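Local coordinates for polyporopepsin (PDB 1WKR), which cleaves peptide bonds as a pepsin-family aspartic endopeptidase of broad specificity and clots milk, at residues T127-L132 with L160-T165; A144-P149 with S167-G172; A187-N192 with S318-T323; L256-G261 with L310-R315. All blocks are in the same frame, centred on the assembly; numbering follows the deposited sequence.

Contact 1: T127-L132 with L160-T165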
loop_
_atom_site.group_PDB
_atom_site.type_symbol
_atom_site.label_atom_id
_atom_site.label_comp_id
_atom_site.label_asym_id
_atom_site.label_seq_id
_atom_site.Cartn_x
_atom_site.Cartn_y
_atom_site.Cartn_z
ATOM N N THR A 127 0.940 1.418 16.473
ATOM C CA THR A 127 0.027 1.666 15.366
ATOM C C THR A 127 -1.367 1.289 15.716
ATOM O O THR A 127 -1.630 0.662 16.779
ATOM C CB THR A 127 0.484 0.835 14.154
ATOM O OG1 THR A 127 0.306 -0.566 14.471
ATOM C CG2 THR A 127 1.951 1.068 13.781
ATOM N N VAL A 128 -2.304 1.644 14.861
ATOM C CA VAL A 128 -3.692 1.240 15.096
ATOM C C VAL A 128 -3.803 -0.234 15.274
ATOM O O VAL A 128 -4.540 -0.715 16.178
ATOM C CB VAL A 128 -4.658 1.743 13.989
ATOM C CG1 VAL A 128 -4.751 3.265 14.050
ATOM C CG2 VAL A 128 -4.278 1.275 12.588
ATOM N N THR A 129 -3.082 -1.055 14.478
ATOM C CA THR A 129 -3.181 -2.503 14.590
ATOM C C THR A 129 -2.610 -2.975 15.941
ATOM O O THR A 129 -3.213 -3.798 16.627
ATOM C CB THR A 129 -2.393 -3.174 13.448
ATOM O OG1 THR A 129 -2.692 -2.449 12.228
ATOM C CG2 THR A 129 -2.806 -4.610 13.284
ATOM N N ASP A 130 -1.436 -2.440 16.324
ATOM C CA ASP A 130 -0.838 -2.769 17.605
ATOM C C ASP A 130 -1.777 -2.452 18.771
ATOM O O ASP A 130 -1.892 -3.263 19.684
ATOM C CB ASP A 130 0.457 -1.938 17.810
ATOM C CG ASP A 130 1.566 -2.355 16.969
ATOM O OD1 ASP A 130 1.639 -3.499 16.511
ATOM O OD2 ASP A 130 2.484 -1.474 16.771
ATOM N N ASN A 131 -2.424 -1.289 18.749
ATOM C CA ASN A 131 -3.319 -0.914 19.829
ATOM C C ASN A 131 -4.569 -1.740 19.874
ATOM O O ASN A 131 -5.050 -2.130 20.971
ATOM C CB ASN A 131 -3.658 0.577 19.770
ATOM C CG ASN A 131 -2.512 1.446 20.214
ATOM O OD1 ASN A 131 -1.739 1.094 21.108
ATOM N ND2 ASN A 131 -2.384 2.623 19.584
ATOM N N LEU A 132 -5.194 -2.032 18.737
ATOM C CA LEU A 132 -6.347 -2.919 18.685
ATOM C C LEU A 132 -5.981 -4.258 19.344
ATOM O O LEU A 132 -6.843 -4.848 20.030
ATOM C CB LEU A 132 -6.768 -3.180 17.243
ATOM C CG LEU A 132 -7.549 -1.975 16.643
ATOM C CD1 LEU A 132 -7.654 -2.205 15.118
ATOM C CD2 LEU A 132 -8.936 -1.849 17.247
ATOM N N LEU A 160 -10.471 -3.784 4.683
ATOM C CA LEU A 160 -9.436 -4.072 5.724
ATOM C C LEU A 160 -10.052 -4.941 6.763
ATOM O O LEU A 160 -11.152 -4.607 7.256
ATOM C CB LEU A 160 -8.904 -2.797 6.367
ATOM C CG LEU A 160 -7.815 -2.073 5.570
ATOM C CD1 LEU A 160 -8.017 -1.833 4.161
ATOM C CD2 LEU A 160 -7.327 -0.855 6.429
ATOM N N THR A 161 -9.377 -5.990 7.183
ATOM C CA THR A 161 -9.864 -6.834 8.307
ATOM C C THR A 161 -8.747 -6.854 9.334
ATOM O O THR A 161 -7.600 -7.254 9.061
ATOM C CB THR A 161 -10.201 -8.258 7.892
ATOM O OG1 THR A 161 -11.167 -8.208 6.792
ATOM C CG2 THR A 161 -10.837 -9.018 9.007
ATOM N N PHE A 162 -9.071 -6.415 10.531
ATOM C CA PHE A 162 -8.123 -6.409 11.658
ATOM C C PHE A 162 -8.382 -7.654 12.526
ATOM O O PHE A 162 -9.498 -7.854 13.031
ATOM C CB PHE A 162 -8.332 -5.162 12.518
ATOM C CG PHE A 162 -7.906 -3.885 11.786
ATOM C CD1 PHE A 162 -6.569 -3.473 11.854
ATOM C CD2 PHE A 162 -8.799 -3.152 11.028
ATOM C CE1 PHE A 162 -6.158 -2.291 11.227
ATOM C CE2 PHE A 162 -8.320 -2.006 10.344
ATOM C CZ PHE A 162 -7.031 -1.584 10.460
ATOM N N GLY A 163 -7.363 -8.466 12.661
ATOM C CA GLY A 163 -7.412 -9.600 13.593
ATOM C C GLY A 163 -7.796 -10.928 12.955
ATOM O O GLY A 163 -7.836 -11.924 13.695
ATOM N N ALA A 164 -8.070 -10.954 11.652
ATOM C CA ALA A 164 -8.485 -12.193 10.963
ATOM C C ALA A 164 -8.350 -11.964 9.472
ATOM O O ALA A 164 -8.206 -10.839 9.003
ATOM C CB ALA A 164 -9.942 -12.494 11.279
ATOM N N THR A 165 -8.442 -13.039 8.723
ATOM C CA THR A 165 -8.586 -13.020 7.286
ATOM C C THR A 165 -10.015 -13.219 6.896
ATOM O O THR A 165 -10.861 -13.705 7.758
ATOM C CB THR A 165 -7.721 -14.078 6.586
ATOM O OG1 THR A 165 -8.119 -15.403 7.097
ATOM C CG2 THR A 165 -6.266 -13.949 6.890
#
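Leu132 lays its CD1 methyl over one face of the Phe162 ring, 4.0 Å from the ring centroid, in a CH-pi contact. The methyl is displaced toward the root of the ring: Leu132 CD1 is 3.7 Å from both CG and CD1 of Phe162. In the pepsin-like fold this joins the short helix 128-134 to strand 155-162, a member of the six-stranded antiparallel sheet that underlies the two lobes. The axes of helix 128-132 and strand 160-162 stay 10.6 Å apart at an angle of 36°, so the space between them is bridged by side chains, above all by Phe162. The first torsion of that residue sets CG anti to the carbonyl carbon (chi1 -69°) and carries the ring toward the helix.

Thr129 meets a different part of the ring. Its OG1 lies at the edge, close to the ring plane, 3.6 Å from Phe162 CE1, while Val128 CG2 approaches the same carbon obliquely at 4.3 Å. The four touching residues are all buried; Val128 and Leu132 also rest on Ile84 of strand 82-96, and Leu143 of the adjoining strand 142-146 touches Phe162. An alanine in place of Phe162 would take away the whole ring and would probably leave Leu132 CD1 and Thr129 OG1 facing a gap between helix and sheet.

The first turn of the helix is fixed by a capping box. Thr127 N donates to Asp130 OD2, approaching on the anti side of the carboxylate and 34° out of its plane, and in return Asp130 N reaches Thr127 OG1 at 3.2 Å.

Contact 2: A144-P149 with S167-G172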
loop_
_atom_site.group_PDB
_atom_site.type_symbol
_atom_site.label_atom_id
_atom_site.label_comp_id
_atom_site.label_asym_id
_atom_site.label_seq_id
_atom_site.Cartn_x
_atom_site.Cartn_y
_atom_site.Cartn_z
ATOM N N ALA A 144 -5.435 -7.816 7.280
ATOM C CA ALA A 144 -5.562 -8.440 5.956
ATOM C C ALA A 144 -6.276 -7.491 5.052
ATOM O O ALA A 144 -7.313 -6.863 5.425
ATOM C CB ALA A 144 -6.304 -9.751 6.082
ATOM N N VAL A 145 -5.789 -7.304 3.817
ATOM C CA VAL A 145 -6.257 -6.266 2.903
ATOM C C VAL A 145 -6.735 -6.896 1.619
ATOM O O VAL A 145 -6.002 -7.635 0.939
ATOM C CB VAL A 145 -5.099 -5.287 2.605
ATOM C CG1 VAL A 145 -5.537 -4.281 1.542
ATOM C CG2 VAL A 145 -4.643 -4.594 3.847
ATOM N N SER A 146 -7.968 -6.521 1.236
ATOM C CA SER A 146 -8.562 -6.834 -0.055
ATOM C C SER A 146 -8.663 -5.600 -0.909
ATOM O O SER A 146 -9.403 -4.640 -0.542
ATOM C CB SER A 146 -9.923 -7.455 0.144
ATOM O OG SER A 146 -10.608 -7.606 -1.103
ATOM N N PHE A 147 -7.949 -5.572 -2.028
ATOM C CA PHE A 147 -8.152 -4.608 -3.120
ATOM C C PHE A 147 -8.683 -5.354 -4.320
ATOM O O PHE A 147 -8.565 -6.576 -4.420
ATOM C CB PHE A 147 -6.840 -3.892 -3.469
ATOM C CG PHE A 147 -6.268 -2.948 -2.423
ATOM C CD1 PHE A 147 -6.940 -2.574 -1.309
ATOM C CD2 PHE A 147 -5.039 -2.377 -2.677
ATOM C CE1 PHE A 147 -6.406 -1.630 -0.416
ATOM C CE2 PHE A 147 -4.459 -1.445 -1.795
ATOM C CZ PHE A 147 -5.173 -1.077 -0.670
ATOM N N GLU A 148 -9.312 -4.626 -5.250
ATOM C CA GLU A 148 -9.856 -5.213 -6.462
ATOM C C GLU A 148 -9.659 -4.264 -7.615
ATOM O O GLU A 148 -9.595 -3.035 -7.406
ATOM C CB GLU A 148 -11.367 -5.473 -6.286
ATOM C CG GLU A 148 -11.667 -6.490 -5.235
ATOM C CD GLU A 148 -13.157 -6.739 -5.025
ATOM O OE1 GLU A 148 -14.018 -6.099 -5.710
ATOM O OE2 GLU A 148 -13.422 -7.610 -4.132
ATOM N N PRO A 149 -9.596 -4.768 -8.855
ATOM C CA PRO A 149 -9.516 -3.839 -10.006
ATOM C C PRO A 149 -10.757 -2.955 -10.066
ATOM O O PRO A 149 -11.801 -3.270 -9.511
ATOM C CB PRO A 149 -9.485 -4.810 -11.211
ATOM C CG PRO A 149 -9.028 -6.122 -10.628
ATOM C CD PRO A 149 -9.690 -6.187 -9.265
ATOM N N SER A 167 -12.144 -15.100 4.073
ATOM C CA SER A 167 -12.020 -16.073 2.984
ATOM C C SER A 167 -12.902 -15.780 1.780
ATOM O O SER A 167 -12.700 -16.328 0.704
ATOM C CB SER A 167 -12.403 -17.598 3.525
ATOM O OG SER A 167 -13.643 -17.638 3.785
ATOM N N SER A 168 -13.810 -14.832 1.912
ATOM C CA SER A 168 -14.591 -14.394 0.782
ATOM C C SER A 168 -13.789 -13.498 -0.172
ATOM O O SER A 168 -14.230 -13.211 -1.265
ATOM C CB SER A 168 -15.909 -13.669 1.192
ATOM O OG SER A 168 -15.621 -12.329 1.626
ATOM N N LYS A 169 -12.579 -13.103 0.258
ATOM C CA LYS A 169 -11.719 -12.183 -0.491
ATOM C C LYS A 169 -10.541 -12.886 -1.125
ATOM O O LYS A 169 -9.680 -12.182 -1.702
ATOM C CB LYS A 169 -11.263 -11.064 0.395
ATOM C CG LYS A 169 -12.407 -10.303 1.092
ATOM C CD LYS A 169 -13.324 -9.628 0.109
ATOM C CE LYS A 169 -14.295 -8.709 0.807
ATOM N NZ LYS A 169 -15.149 -7.960 -0.157
ATOM N N TYR A 170 -10.408 -14.197 -1.039
ATOM C CA TYR A 170 -9.320 -14.856 -1.734
ATOM C C TYR A 170 -9.723 -16.230 -2.205
ATOM O O TYR A 170 -10.679 -16.815 -1.659
ATOM C CB TYR A 170 -8.046 -14.906 -0.875
ATOM C CG TYR A 170 -8.070 -15.881 0.307
ATOM C CD1 TYR A 170 -7.659 -17.208 0.217
ATOM C CD2 TYR A 170 -8.494 -15.445 1.562
ATOM C CE1 TYR A 170 -7.669 -18.065 1.305
ATOM C CE2 TYR A 170 -8.461 -16.313 2.668
ATOM C CZ TYR A 170 -8.053 -17.585 2.492
ATOM O OH TYR A 170 -8.027 -18.457 3.599
ATOM N N THR A 171 -9.028 -16.748 -3.186
ATOM C CA THR A 171 -9.203 -18.109 -3.702
ATOM C C THR A 171 -7.957 -18.919 -3.381
ATOM O O THR A 171 -6.875 -18.384 -3.087
ATOM C CB THR A 171 -9.448 -18.050 -5.210
ATOM O OG1 THR A 171 -8.338 -17.333 -5.806
ATOM C CG2 THR A 171 -10.760 -17.391 -5.585
ATOM N N GLY A 172 -8.109 -20.245 -3.416
ATOM C CA GLY A 172 -7.037 -21.170 -3.012
ATOM C C GLY A 172 -6.649 -20.892 -1.551
ATOM O O GLY A 172 -7.479 -20.566 -0.716
HETATM O O HOH W 1 -9.293 -9.588 -2.383
HETATM O O HOH W 2 -13.102 -6.267 -1.129
HETATM O O HOH W 3 -15.521 -8.702 -3.078
#
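Ser146 and Lys169 make the direct van der Waals contact, with the lysine methylenes running past the serine side chain. Lys169 CD comes to 3.6 Å from Ser146 OG, and Lys169 CB and CG both lie near Ser146 CB. The lysine chain is bent at its second torsion (chi2 -62°) and extended beyond it, so the aliphatic part lies against Ser146 while the ammonium group continues toward Glu148. With OG set opposite the backbone N (chi1 172°), the serine hydroxyl faces the lysine chain and two of the waters.

Polar linkage passes through water. One water lies 2.7 Å from Ser146 OG and donates to Lys169 O, tying the serine to the loop backbone. A second also bonds Ser146 OG, accepts from Lys169 NZ at 2.8 Å and makes a weak bond to Glu148 OE2. The same hydroxyl is therefore held by two waters, one leading to the main chain of Lys169 and the other to its ammonium group.

These links connect the end of strand 142-146, part of the interlobe sheet of the pepsin-like fold, to the loop between strands 155-162 and 175-178. Within that sheet the backbone of Ser146 pairs with Glu159, and Tyr317 of strand 316-321 lies against Lys169.

Charge enters less directly. Glu148 OE2 and Lys169 NZ are 4.3 Å apart, too far for a salt bridge, yet close enough that each charge would probably stabilise the other. A third water spans them, donating to Glu148 OE2 at 2.6 Å and accepting from Lys169 NZ at 3.0 Å.

Contact 3: A187-N192 with S318-T323; sequences AYWGIN and SVYDTT
The hydroxyl of Tyr320 donates to Ser318 OG at 2.8 Å, two residues back on the same strand, which fixes the far end of a ring whose near edge points at the face of Trp189. The two form a T-shaped (edge-to-face) pair: the Tyr320 ring and the five-membered ring of Trp189 have centroids 4.9 Å apart and planes at 77°. The contact joins strand 316-321 of the interlobe sheet to the residues that lead into strand 190-197 of the C-terminal lobe, deep in the pepsin-like fold. The Tyr320 side chain is about 7 Å from that of the active-site Asp212, and the Trp189 side chain about 8 Å from that of Asp32.

Over the six-membered ring the contact changes character. Tyr320 CB stands 3.6 Å from that ring's centroid and only 9° off the normal, a nearly vertical CH-pi approach. With CG of Tyr320 anti to its carbonyl carbon (chi1 -57°), the ring swings from there to set CD2 over the five-membered ring. The hydrogen bond from Trp189 NE1 to Val107 O is consistent with a fixed rotation of the indole. A leucine in place of Trp189 would keep some bulk, but is likely to leave the Tyr320 edge without its aromatic face and Val107 O without its donor.

Trp189 is the centre of an inverse gamma turn, closed by a weak bond from Gly190 N to Tyr188 O; the hydroxyl of Tyr188 bonds the backbone of the bound peptide inhibitor. At the outer rim of the indole, Thr322 OG1 meets the edge near its plane, 3.4 Å from Trp189 CH2.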
loop_
_atom_site.group_PDB
_atom_site.type_symbol
_atom_site.label_atom_id
_atom_site.label_comp_id
_atom_site.label_asym_id
_atom_site.label_seq_id
_atom_site.Cartn_x
_atom_site.Cartn_y
_atom_site.Cartn_z
ATOM N N ALA A 187 12.539 -3.151 7.580
ATOM C CA ALA A 187 11.833 -2.185 8.453
ATOM C C ALA A 187 10.385 -2.068 8.062
ATOM O O ALA A 187 9.565 -1.530 8.810
ATOM C CB ALA A 187 12.542 -0.832 8.345
ATOM N N TYR A 188 10.025 -2.441 6.807
ATOM C CA TYR A 188 8.669 -2.343 6.240
ATOM C C TYR A 188 8.062 -3.695 6.253
ATOM O O TYR A 188 8.542 -4.646 6.910
ATOM C CB TYR A 188 8.817 -1.750 4.808
ATOM C CG TYR A 188 9.512 -0.436 4.687
ATOM C CD1 TYR A 188 10.969 -0.404 4.708
ATOM C CD2 TYR A 188 8.849 0.765 4.602
ATOM C CE1 TYR A 188 11.615 0.821 4.653
ATOM C CE2 TYR A 188 9.538 1.986 4.584
ATOM C CZ TYR A 188 10.908 1.969 4.574
ATOM O OH TYR A 188 11.615 3.178 4.565
ATOM N N TRP A 189 6.956 -3.879 5.496
ATOM C CA TRP A 189 6.440 -5.236 5.227
ATOM C C TRP A 189 7.281 -5.781 4.092
ATOM O O TRP A 189 6.893 -5.788 2.915
ATOM C CB TRP A 189 4.937 -5.183 4.882
ATOM C CG TRP A 189 4.156 -4.876 6.156
ATOM C CD1 TRP A 189 3.609 -3.673 6.519
ATOM C CD2 TRP A 189 3.897 -5.762 7.229
ATOM N NE1 TRP A 189 2.999 -3.773 7.767
ATOM C CE2 TRP A 189 3.193 -5.055 8.218
ATOM C CE3 TRP A 189 4.185 -7.119 7.444
ATOM C CZ2 TRP A 189 2.775 -5.645 9.392
ATOM C CZ3 TRP A 189 3.749 -7.706 8.598
ATOM C CH2 TRP A 189 3.057 -6.988 9.564
ATOM N N GLY A 190 8.514 -6.175 4.464
ATOM C CA GLY A 190 9.570 -6.546 3.473
ATOM C C GLY A 190 9.632 -8.010 3.291
ATOM O O GLY A 190 9.567 -8.798 4.250
ATOM N N ILE A 191 9.765 -8.418 2.032
ATOM C CA ILE A 191 9.854 -9.818 1.670
ATOM C C ILE A 191 10.982 -10.006 0.646
ATOM O O ILE A 191 11.453 -9.046 0.044
ATOM C CB ILE A 191 8.516 -10.368 1.071
ATOM C CG1 ILE A 191 8.185 -9.684 -0.266
ATOM C CG2 ILE A 191 7.357 -10.147 2.071
ATOM C CD1 ILE A 191 7.010 -10.293 -0.982
ATOM N N ASN A 192 11.372 -11.258 0.447
ATOM C CA ASN A 192 12.196 -11.639 -0.662
ATOM C C ASN A 192 11.366 -12.186 -1.800
ATOM O O ASN A 192 10.420 -12.943 -1.536
ATOM C CB ASN A 192 13.226 -12.691 -0.188
ATOM C CG ASN A 192 14.072 -12.150 0.952
ATOM O OD1 ASN A 192 14.199 -12.932 2.018
ATOM N ND2 ASN A 192 14.553 -11.031 0.911
ATOM N N SER A 318 -3.702 -9.811 0.574
ATOM C CA SER A 318 -2.421 -9.713 1.360
ATOM C C SER A 318 -2.713 -9.683 2.825
ATOM O O SER A 318 -3.680 -9.119 3.313
ATOM C CB SER A 318 -1.628 -8.497 0.882
ATOM O OG SER A 318 -2.349 -7.269 0.950
ATOM N N VAL A 319 -1.801 -10.339 3.564
ATOM C CA VAL A 319 -1.916 -10.520 5.015
ATOM C C VAL A 319 -0.621 -9.996 5.670
ATOM O O VAL A 319 0.442 -10.480 5.385
ATOM C CB VAL A 319 -2.173 -11.977 5.396
ATOM C CG1 VAL A 319 -2.356 -12.076 6.925
ATOM C CG2 VAL A 319 -3.406 -12.544 4.642
ATOM N N TYR A 320 -0.797 -9.039 6.577
ATOM C CA TYR A 320 0.304 -8.327 7.220
ATOM C C TYR A 320 0.268 -8.806 8.697
ATOM O O TYR A 320 -0.526 -8.329 9.493
ATOM C CB TYR A 320 0.121 -6.825 7.115
ATOM C CG TYR A 320 0.007 -6.388 5.663
ATOM C CD1 TYR A 320 -1.205 -6.409 5.021
ATOM C CD2 TYR A 320 1.136 -6.041 4.936
ATOM C CE1 TYR A 320 -1.335 -6.134 3.664
ATOM C CE2 TYR A 320 1.016 -5.716 3.541
ATOM C CZ TYR A 320 -0.217 -5.789 2.975
ATOM O OH TYR A 320 -0.338 -5.501 1.603
ATOM N N ASP A 321 1.050 -9.847 8.982
ATOM C CA ASP A 321 0.947 -10.547 10.279
ATOM C C ASP A 321 2.067 -10.092 11.209
ATOM O O ASP A 321 3.211 -10.506 11.059
ATOM C CB ASP A 321 1.015 -12.056 9.959
ATOM C CG ASP A 321 0.813 -12.929 11.177
ATOM O OD1 ASP A 321 0.881 -12.433 12.321
ATOM O OD2 ASP A 321 0.584 -14.152 11.006
ATOM N N THR A 322 1.719 -9.197 12.107
ATOM C CA THR A 322 2.713 -8.710 13.097
ATOM C C THR A 322 3.082 -9.753 14.127
ATOM O O THR A 322 4.245 -9.951 14.416
ATOM C CB THR A 322 2.189 -7.443 13.816
ATOM O OG1 THR A 322 2.075 -6.394 12.803
ATOM C CG2 THR A 322 3.183 -6.979 14.921
ATOM N N THR A 323 2.083 -10.479 14.631
ATOM C CA THR A 323 2.367 -11.512 15.642
ATOM C C THR A 323 3.436 -12.468 15.159
ATOM O O THR A 323 4.367 -12.837 15.927
ATOM C CB THR A 323 1.071 -12.251 15.960
ATOM O OG1 THR A 323 0.232 -11.402 16.749
ATOM C CG2 THR A 323 1.327 -13.526 16.774
#

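Contact 4: L256-G261 with L310-R315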
loop_
_atom_site.group_PDB
_atom_site.type_symbol
_atom_site.label_atom_id
_atom_site.label_comp_id
_atom_site.label_asym_id
_atom_site.label_seq_id
_atom_site.Cartn_x
_atom_site.Cartn_y
_atom_site.Cartn_z
ATOM N N LEU A 256 3.906 -11.521 -15.855
ATOM C CA LEU A 256 5.018 -11.503 -14.929
ATOM C C LEU A 256 4.768 -12.528 -13.838
ATOM O O LEU A 256 3.646 -12.622 -13.287
ATOM C CB LEU A 256 5.187 -10.147 -14.265
ATOM C CG LEU A 256 5.720 -9.055 -15.118
ATOM C CD1 LEU A 256 5.542 -7.652 -14.501
ATOM C CD2 LEU A 256 7.218 -9.271 -15.454
ATOM N N PHE A 257 5.758 -13.340 -13.554
ATOM C CA PHE A 257 5.636 -14.399 -12.541
ATOM C C PHE A 257 6.481 -14.038 -11.359
ATOM O O PHE A 257 7.732 -13.904 -11.526
ATOM C CB PHE A 257 6.047 -15.759 -13.130
ATOM C CG PHE A 257 5.164 -16.206 -14.281
ATOM C CD1 PHE A 257 4.025 -16.939 -14.039
ATOM C CD2 PHE A 257 5.498 -15.934 -15.606
ATOM C CE1 PHE A 257 3.240 -17.402 -15.082
ATOM C CE2 PHE A 257 4.669 -16.381 -16.652
ATOM C CZ PHE A 257 3.540 -17.128 -16.354
ATOM N N PHE A 258 5.877 -13.862 -10.215
ATOM C CA PHE A 258 6.579 -13.485 -8.960
ATOM C C PHE A 258 6.709 -14.777 -8.158
ATOM O O PHE A 258 5.732 -15.471 -7.872
ATOM C CB PHE A 258 5.698 -12.512 -8.164
ATOM C CG PHE A 258 5.614 -11.142 -8.816
ATOM C CD1 PHE A 258 4.872 -10.923 -9.993
ATOM C CD2 PHE A 258 6.193 -10.035 -8.204
ATOM C CE1 PHE A 258 4.790 -9.667 -10.547
ATOM C CE2 PHE A 258 6.111 -8.789 -8.765
ATOM C CZ PHE A 258 5.404 -8.594 -9.956
ATOM N N THR A 259 7.917 -15.080 -7.731
ATOM C CA THR A 259 8.151 -16.253 -6.847
ATOM C C THR A 259 8.298 -15.725 -5.449
ATOM O O THR A 259 9.218 -14.972 -5.157
ATOM C CB THR A 259 9.374 -17.014 -7.248
ATOM O OG1 THR A 259 9.237 -17.491 -8.612
ATOM C CG2 THR A 259 9.601 -18.248 -6.330
ATOM N N ILE A 260 7.334 -16.126 -4.594
ATOM C CA ILE A 260 7.263 -15.641 -3.180
ATOM C C ILE A 260 6.888 -16.822 -2.325
ATOM O O ILE A 260 5.913 -17.534 -2.580
ATOM C CB ILE A 260 6.153 -14.566 -3.042
ATOM C CG1 ILE A 260 6.413 -13.384 -3.968
ATOM C CG2 ILE A 260 6.031 -14.151 -1.575
ATOM C CD1 ILE A 260 5.234 -12.405 -4.063
ATOM N N GLY A 261 7.685 -17.096 -1.277
ATOM C CA GLY A 261 7.351 -18.187 -0.374
ATOM C C GLY A 261 7.326 -19.557 -1.044
ATOM O O GLY A 261 6.582 -20.422 -0.558
ATOM N N LEU A 310 -0.205 -0.942 -4.974
ATOM C CA LEU A 310 -1.671 -1.088 -5.118
ATOM C C LEU A 310 -2.058 -1.836 -6.364
ATOM O O LEU A 310 -2.953 -2.661 -6.315
ATOM C CB LEU A 310 -2.250 0.366 -5.147
ATOM C CG LEU A 310 -3.750 0.497 -5.360
ATOM C CD1 LEU A 310 -4.187 1.852 -4.781
ATOM C CD2 LEU A 310 -4.131 0.438 -6.835
ATOM N N THR A 311 -1.370 -1.611 -7.486
ATOM C CA THR A 311 -1.729 -2.223 -8.747
ATOM C C THR A 311 -1.442 -3.711 -8.726
ATOM O O THR A 311 -2.126 -4.486 -9.424
ATOM C CB THR A 311 -1.030 -1.535 -9.921
ATOM O OG1 THR A 311 0.405 -1.388 -9.606
ATOM C CG2 THR A 311 -1.642 -0.178 -10.252
ATOM N N PHE A 312 -0.466 -4.169 -7.936
ATOM C CA PHE A 312 -0.241 -5.585 -7.719
ATOM C C PHE A 312 -1.311 -6.139 -6.778
ATOM O O PHE A 312 -1.898 -7.227 -7.039
ATOM C CB PHE A 312 1.175 -5.746 -7.102
ATOM C CG PHE A 312 1.551 -7.177 -6.730
ATOM C CD1 PHE A 312 1.278 -7.679 -5.464
ATOM C CD2 PHE A 312 2.224 -7.998 -7.617
ATOM C CE1 PHE A 312 1.647 -8.955 -5.104
ATOM C CE2 PHE A 312 2.599 -9.302 -7.233
ATOM C CZ PHE A 312 2.271 -9.759 -5.978
ATOM N N LEU A 313 -1.607 -5.424 -5.695
ATOM C CA LEU A 313 -2.538 -5.896 -4.679
ATOM C C LEU A 313 -3.966 -5.883 -5.118
ATOM O O LEU A 313 -4.823 -6.534 -4.523
ATOM C CB LEU A 313 -2.343 -5.068 -3.415
ATOM C CG LEU A 313 -0.951 -5.210 -2.794
ATOM C CD1 LEU A 313 -0.723 -4.174 -1.712
ATOM C CD2 LEU A 313 -0.740 -6.612 -2.242
ATOM N N GLU A 314 -4.314 -5.166 -6.222
ATOM C CA GLU A 314 -5.620 -5.322 -6.827
ATOM C C GLU A 314 -5.878 -6.742 -7.328
ATOM O O GLU A 314 -7.020 -7.117 -7.581
ATOM C CB GLU A 314 -5.832 -4.317 -7.958
ATOM C CG GLU A 314 -6.081 -2.891 -7.500
ATOM C CD GLU A 314 -6.113 -1.898 -8.624
ATOM O OE1 GLU A 314 -5.221 -2.002 -9.507
ATOM O OE2 GLU A 314 -6.963 -1.016 -8.662
ATOM N N ARG A 315 -4.803 -7.517 -7.492
ATOM C CA ARG A 315 -4.880 -8.885 -8.006
ATOM C C ARG A 315 -4.577 -9.949 -6.970
ATOM O O ARG A 315 -4.748 -11.136 -7.284
ATOM C CB ARG A 315 -3.958 -9.026 -9.198
ATOM C CG ARG A 315 -4.246 -8.078 -10.357
ATOM C CD ARG A 315 -5.583 -8.322 -11.005
ATOM N NE ARG A 315 -5.928 -7.370 -12.087
ATOM C CZ ARG A 315 -6.341 -7.738 -13.269
ATOM N NH1 ARG A 315 -6.331 -8.996 -13.727
ATOM N NH2 ARG A 315 -6.738 -6.762 -14.130
#
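Phe258 and Phe312 mark the nearest backbone approach, and even there their CA atoms stand 10.5 Å apart, so strand 256-260 and helix 310-313 meet through side chains alone. Glu314 N bonds Leu310 O at 2.9 Å, closing the helical turn that carries Phe312.

The two phenylalanines pair edge to face, with centroids 4.9 Å apart and planes at 61°, a tilted form of the T shape. Phe312 supplies the edge. Its CE2 lies 3.6 Å above the plane of the Phe258 ring, over the centre. Of the six carbons of that ring the closest is Phe258 CD2, 3.8 Å from Phe312 CE2. The first torsion of Phe312 (chi1 177°) puts CG opposite the backbone N and sends the ring out toward the strand. The two side chains run antiparallel from their backbones, which brings the outer part of the Phe312 ring over that of Phe258.

In the C-terminal lobe, strand 306-308 lies between strands 207-211 and 218-220, the psi-loop pattern of aspartic proteases, and helix 310-313 follows it directly. The aromatic pair thus links the element after the psi-loop to strand 256-260, which pairs with strand 190-197. Thr218 touches both phenylalanine side chains, and the Phe312 side chain is about 9 Å from that of the active-site Asp212.

Ile260, two residues beyond Phe258 and also directed at the helix, adds a looser aliphatic contact: its CD1 methyl reaches Phe312 CZ obliquely at 4.4 Å. On the helix side, the ring of Phe316 also meets that of Phe312.

Overall arrangement
Contacts 1, 3 and 4 are buried, whereas contact 2 is partly exposed, and the chemistry follows: aromatic and aliphatic groups carry contacts 1, 3 and 4, while contact 2 joins a lysine chain packed on a serine to three waters and a separated charge pair. The interlobe sheet ties contacts 1, 2 and 3 together, since strand 142-146 lies between 155-162 and 316-321; Thr161 N probably bonds Ala144 O, and Val145 N Ser318 O. Contact 4 belongs to the C-terminal lobe, yet it abuts contact 3 where Leu313 CD1 packs on Tyr320 OH at 3.6 Å, and contact 2 where Pro149 meets Glu314. Contacts 1 and 4 are about 10 Å apart at their nearest atoms.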